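Local coordinates for protein putative poly(3-hydroxybutyrate) depolymerase LpqC (Bordetella parapertussis 12822, PDB 3D0K) that is a putative poly(3-hydroxybutyrate) depolymerase, probably a serine hydrolase with an alpha/beta-hydrolase-like fold that cleaves ester bonds of the polyester, at residues N66-D69 against Y70-F73; L128-I131 against R132-E135. One frame throughout, in Å; residues are numbered along the deposited sequence.

Interaction 1 (N66-D69 against Y70-F73); sequences NGAD and YRDF. With FMT (formic acid), chain K; SO4 (sulfate ion), chain G.
Tyr70, met along one ring edge by the side chain of Asn66, makes the shortest polar bond of this short helix: Tyr70 OH donates at 2.6 Å to O4 of a sulfate ion, probably from the crystallisation liquor. Asn66 OD1 lies near the ring plane, 3.3 Å from Tyr70 CE2, with its amide almost upright to the ring (86°). A chi1 of 56° turns the amide so that ND2 faces Asp69, and Asn66 ND2 donates nearly straight to the anti lone pair of Asp69 OD2 at 3.0 Å. Although Asn66 occupies the N-cap, its side chain makes no capping bond; instead a formic acid, probably also from the liquor, accepts through O2 from Ala68 N (3.2 Å) and weakly through O1 from Asp69 N. One turn on, Phe73 N donates to Asp69 O at 3.0 Å while one face of the Phe73 ring covers that oxygen. Asn66 and Tyr70 both touch His61, Arg71 NH2 is hydrogen-bonded to Thr44 O of strand 40-46, and Phe73 packs on Gln274 and Ser277 of helix 273-286. The first-turn amides probably stabilise negative charge on Asp69 and the formic acid; Asp72, water-bridged to Asp69, is instead balanced by its salt bridge from Arg71 NE to Asp72 OD1 (2.8 Å).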
loop_
_atom_site.group_PDB
_atom_site.type_symbol
_atom_site.label_atom_id
_atom_site.label_comp_id
_atom_site.label_asym_id
_atom_site.label_seq_id
_atom_site.Cartn_x
_atom_site.Cartn_y
_atom_site.Cartn_z
ATOM N N ASN A 66 -12.094 -5.456 -0.385
ATOM C CA ASN A 66 -12.377 -6.201 -1.615
ATOM C C ASN A 66 -11.085 -6.521 -2.372
ATOM O O ASN A 66 -10.857 -6.049 -3.495
ATOM C CB ASN A 66 -13.418 -5.430 -2.467
ATOM C CG ASN A 66 -12.988 -3.969 -2.807
ATOM O OD1 ASN A 66 -12.247 -3.299 -2.062
ATOM N ND2 ASN A 66 -13.436 -3.499 -3.966
ATOM N N GLY A 67 -10.209 -7.317 -1.751
ATOM C CA GLY A 67 -8.969 -7.679 -2.409
ATOM C C GLY A 67 -9.149 -8.371 -3.753
ATOM O O GLY A 67 -8.328 -8.194 -4.655
ATOM N N ALA A 68 -10.187 -9.203 -3.876
ATOM C CA ALA A 68 -10.420 -9.927 -5.142
ATOM C C ALA A 68 -10.711 -8.939 -6.259
ATOM O O ALA A 68 -10.203 -9.063 -7.383
ATOM C CB ALA A 68 -11.550 -10.985 -4.985
ATOM N N ASP A 69 -11.511 -7.919 -5.933
ATOM C CA ASP A 69 -11.770 -6.836 -6.865
ATOM C C ASP A 69 -10.499 -6.103 -7.264
ATOM O O ASP A 69 -10.254 -5.885 -8.453
ATOM C CB ASP A 69 -12.702 -5.807 -6.230
ATOM C CG ASP A 69 -14.171 -6.226 -6.245
ATOM O OD1 ASP A 69 -14.541 -7.248 -6.893
ATOM O OD2 ASP A 69 -14.958 -5.497 -5.587
ATOM N N TYR A 70 -9.690 -5.711 -6.271
ATOM C CA TYR A 70 -8.424 -5.015 -6.584
ATOM C C TYR A 70 -7.469 -5.846 -7.451
ATOM O O TYR A 70 -6.819 -5.343 -8.378
ATOM C CB TYR A 70 -7.756 -4.564 -5.305
ATOM C CG TYR A 70 -8.256 -3.216 -4.928
ATOM C CD1 TYR A 70 -7.639 -2.085 -5.423
ATOM C CD2 TYR A 70 -9.420 -3.059 -4.167
ATOM C CE1 TYR A 70 -8.100 -0.792 -5.091
ATOM C CE2 TYR A 70 -9.929 -1.780 -3.853
ATOM C CZ TYR A 70 -9.241 -0.645 -4.323
ATOM O OH TYR A 70 -9.665 0.640 -4.020
ATOM N N ARG A 71 -7.420 -7.140 -7.161
ATOM C CA ARG A 71 -6.609 -8.059 -7.965
ATOM C C ARG A 71 -7.128 -8.032 -9.427
ATOM O O ARG A 71 -6.352 -7.975 -10.373
ATOM C CB ARG A 71 -6.682 -9.460 -7.342
ATOM C CG ARG A 71 -6.024 -10.604 -8.178
ATOM C CD ARG A 71 -6.932 -11.225 -9.292
ATOM N NE ARG A 71 -8.294 -11.536 -8.843
ATOM C CZ ARG A 71 -8.620 -12.505 -7.991
ATOM N NH1 ARG A 71 -9.889 -12.659 -7.674
ATOM N NH2 ARG A 71 -7.700 -13.343 -7.478
ATOM N N ASP A 72 -8.445 -8.015 -9.590
ATOM C CA ASP A 72 -9.076 -7.978 -10.948
ATOM C C ASP A 72 -8.708 -6.694 -11.697
ATOM O O ASP A 72 -8.509 -6.712 -12.934
ATOM C CB ASP A 72 -10.599 -8.065 -10.847
ATOM C CG ASP A 72 -11.112 -9.488 -10.512
ATOM O OD1 ASP A 72 -10.331 -10.446 -10.455
ATOM O OD2 ASP A 72 -12.330 -9.625 -10.291
ATOM N N PHE A 73 -8.659 -5.569 -10.976
ATOM C CA PHE A 73 -8.325 -4.278 -11.625
ATOM C C PHE A 73 -6.966 -4.315 -12.309
ATOM O O PHE A 73 -6.762 -3.609 -13.300
ATOM C CB PHE A 73 -8.239 -3.131 -10.610
ATOM C CG PHE A 73 -9.501 -2.870 -9.868
ATOM C CD1 PHE A 73 -10.734 -3.266 -10.370
ATOM C CD2 PHE A 73 -9.439 -2.201 -8.625
ATOM C CE1 PHE A 73 -11.941 -3.001 -9.644
ATOM C CE2 PHE A 73 -10.624 -1.914 -7.891
ATOM C CZ PHE A 73 -11.875 -2.340 -8.406
HETATM C C FMT K . -13.686 -9.564 -2.612
HETATM O O1 FMT K . -13.785 -8.633 -3.488
HETATM O O2 FMT K . -12.641 -9.910 -1.915
HETATM S S SO4 G . -12.204 2.250 -2.113
HETATM O O1 SO4 G . -11.784 3.202 -3.124
HETATM O O2 SO4 G . -12.360 2.936 -0.844
HETATM O O3 SO4 G . -13.462 1.630 -2.501
HETATM O O4 SO4 G . -11.185 1.200 -2.025
HETATM O O HOH W 1 -14.106 -7.578 -9.935
#

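Interaction 2 (L128-I131 against R132-E135); sequences LANI and RAAE
Leu128 and Arg132 begin a run of helical backbone bonds that becomes less regular toward its end and carries helix 122-133 to its close. Arg132 N reaches Leu128 O at 2.9 Å and Ala133 N reaches Ala129 O at 2.8 Å. The next amide, Ala134 N, binds Asn130 O at 2.8 Å but at a poorer angle (136°), and shares itself weakly with Ile131 O. Glu135 then turns to a positive phi of 66°, and two bonds run back into the last turn, which defines a Schellman motif; one bond of this turn runs from Glu135 N to Arg132 O.

The side chains add close contacts of CB methyls and methylenes with backbone carbonyl oxygens. The methyl of Ala134 points back toward the preceding turn, its CB 3.2 Å from Asn130 O, and so lies against the very carbonyl that its own amide binds. Ala133 CB rests 3.5 Å from Ala129 O. Arg132 CB lies alongside the carbonyls of Leu128 and Ala129. In Ile131, CG2 stands anti to the backbone N and beside the carbonyl carbon, which brings it close to Arg132 N. Leu128 meets Val56 and Val58 of strand 56-60, Ile131 meets Ala137, and the side chains of Ile131 and Arg132 both touch Cys139. Asn130 packs on Asn11, Ala12 and Ile15, and its ND2 is hydrogen-bonded to Tyr29 OH.

Buried Leu128 and Ile131 against exposed Ala129, Arg132 and Ala133 are consistent with an amphipathic helix wedged between strand 56-60 and helix 11-18, whose last amides are satisfied by the chain itself as it turns away.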
loop_
_atom_site.group_PDB
_atom_site.type_symbol
_atom_site.label_atom_id
_atom_site.label_comp_id
_atom_site.label_asym_id
_atom_site.label_seq_id
_atom_site.Cartn_x
_atom_site.Cartn_y
_atom_site.Cartn_z
ATOM N N LEU A 128 6.255 -11.913 0.782
ATOM C CA LEU A 128 7.280 -11.827 -0.307
ATOM C C LEU A 128 8.407 -12.842 -0.100
ATOM O O LEU A 128 8.863 -13.488 -1.051
ATOM C CB LEU A 128 7.854 -10.395 -0.468
ATOM C CG LEU A 128 6.844 -9.324 -0.985
ATOM C CD1 LEU A 128 7.373 -7.873 -0.817
ATOM C CD2 LEU A 128 6.446 -9.601 -2.444
ATOM N N ALA A 129 8.855 -13.003 1.141
ATOM C CA ALA A 129 9.986 -13.934 1.400
ATOM C C ALA A 129 9.546 -15.378 1.075
ATOM O O ALA A 129 10.344 -16.218 0.608
ATOM C CB ALA A 129 10.387 -13.829 2.860
ATOM N N ASN A 130 8.266 -15.667 1.318
ATOM C CA ASN A 130 7.713 -16.936 0.986
ATOM C C ASN A 130 7.503 -17.214 -0.498
ATOM O O ASN A 130 7.700 -18.376 -0.942
ATOM C CB ASN A 130 6.508 -17.257 1.872
ATOM C CG ASN A 130 6.948 -17.822 3.218
ATOM O OD1 ASN A 130 7.822 -18.676 3.275
ATOM N ND2 ASN A 130 6.357 -17.345 4.285
ATOM N N ILE A 131 7.153 -16.169 -1.241
ATOM C CA ILE A 131 7.060 -16.222 -2.719
ATOM C C ILE A 131 8.442 -16.526 -3.274
ATOM O O ILE A 131 8.609 -17.361 -4.169
ATOM C CB ILE A 131 6.472 -14.885 -3.281
ATOM C CG1 ILE A 131 4.998 -14.763 -2.864
ATOM C CG2 ILE A 131 6.595 -14.774 -4.830
ATOM C CD1 ILE A 131 4.303 -13.467 -3.336
ATOM N N ARG A 132 9.445 -15.853 -2.714
ATOM C CA ARG A 132 10.836 -16.150 -3.083
ATOM C C ARG A 132 11.351 -17.546 -2.683
ATOM O O ARG A 132 12.028 -18.197 -3.483
ATOM C CB ARG A 132 11.731 -15.055 -2.502
ATOM C CG ARG A 132 12.920 -14.647 -3.357
ATOM C CD ARG A 132 13.506 -13.370 -2.749
ATOM N NE ARG A 132 14.144 -13.602 -1.451
ATOM C CZ ARG A 132 15.427 -13.339 -1.188
ATOM N NH1 ARG A 132 16.226 -12.821 -2.131
ATOM N NH2 ARG A 132 15.915 -13.599 0.022
ATOM N N ALA A 133 11.044 -18.008 -1.468
ATOM C CA ALA A 133 11.419 -19.359 -1.056
ATOM C C ALA A 133 10.674 -20.385 -1.893
ATOM O O ALA A 133 11.213 -21.441 -2.146
ATOM C CB ALA A 133 11.166 -19.589 0.462
ATOM N N ALA A 134 9.479 -20.039 -2.399
ATOM C CA ALA A 134 8.702 -20.960 -3.252
ATOM C C ALA A 134 9.300 -21.032 -4.649
ATOM O O ALA A 134 8.919 -21.895 -5.445
ATOM C CB ALA A 134 7.244 -20.448 -3.345
ATOM N N GLU A 135 10.219 -20.105 -4.956
ATOM C CA GLU A 135 10.881 -19.970 -6.280
ATOM C C GLU A 135 9.848 -19.556 -7.332
ATOM O O GLU A 135 10.001 -19.871 -8.522
ATOM C CB GLU A 135 11.642 -21.247 -6.718
ATOM C CG GLU A 135 12.908 -21.580 -5.892
ATOM C CD GLU A 135 13.678 -22.784 -6.451
ATOM O OE1 GLU A 135 13.191 -23.953 -6.364
ATOM O OE2 GLU A 135 14.780 -22.579 -7.002
#

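How the interactions relate
Interaction 1 and interaction 2 illustrate a helix N-terminus and a helix C-terminus in two different helices: residues 66-73 take in the N-cap and all of helix 67-73, and residues 128-135 close helix 122-133. They follow one another in the chain and do not touch; their centres are 22 Å apart and their nearest atoms about 12 Å. Strand 56-60 connects them loosely, since it leads toward the first helix and receives Leu128 of the second. Their centres lie about 14 Å and 19 Å from the centre of the chain. In interaction 1 the Tyr70 side chain lies near, without touching, a probable triad of Ser148, His271 and Asp216, with Ser148 on a nucleophile elbow, whereas interaction 2 sits beside helix 11-18.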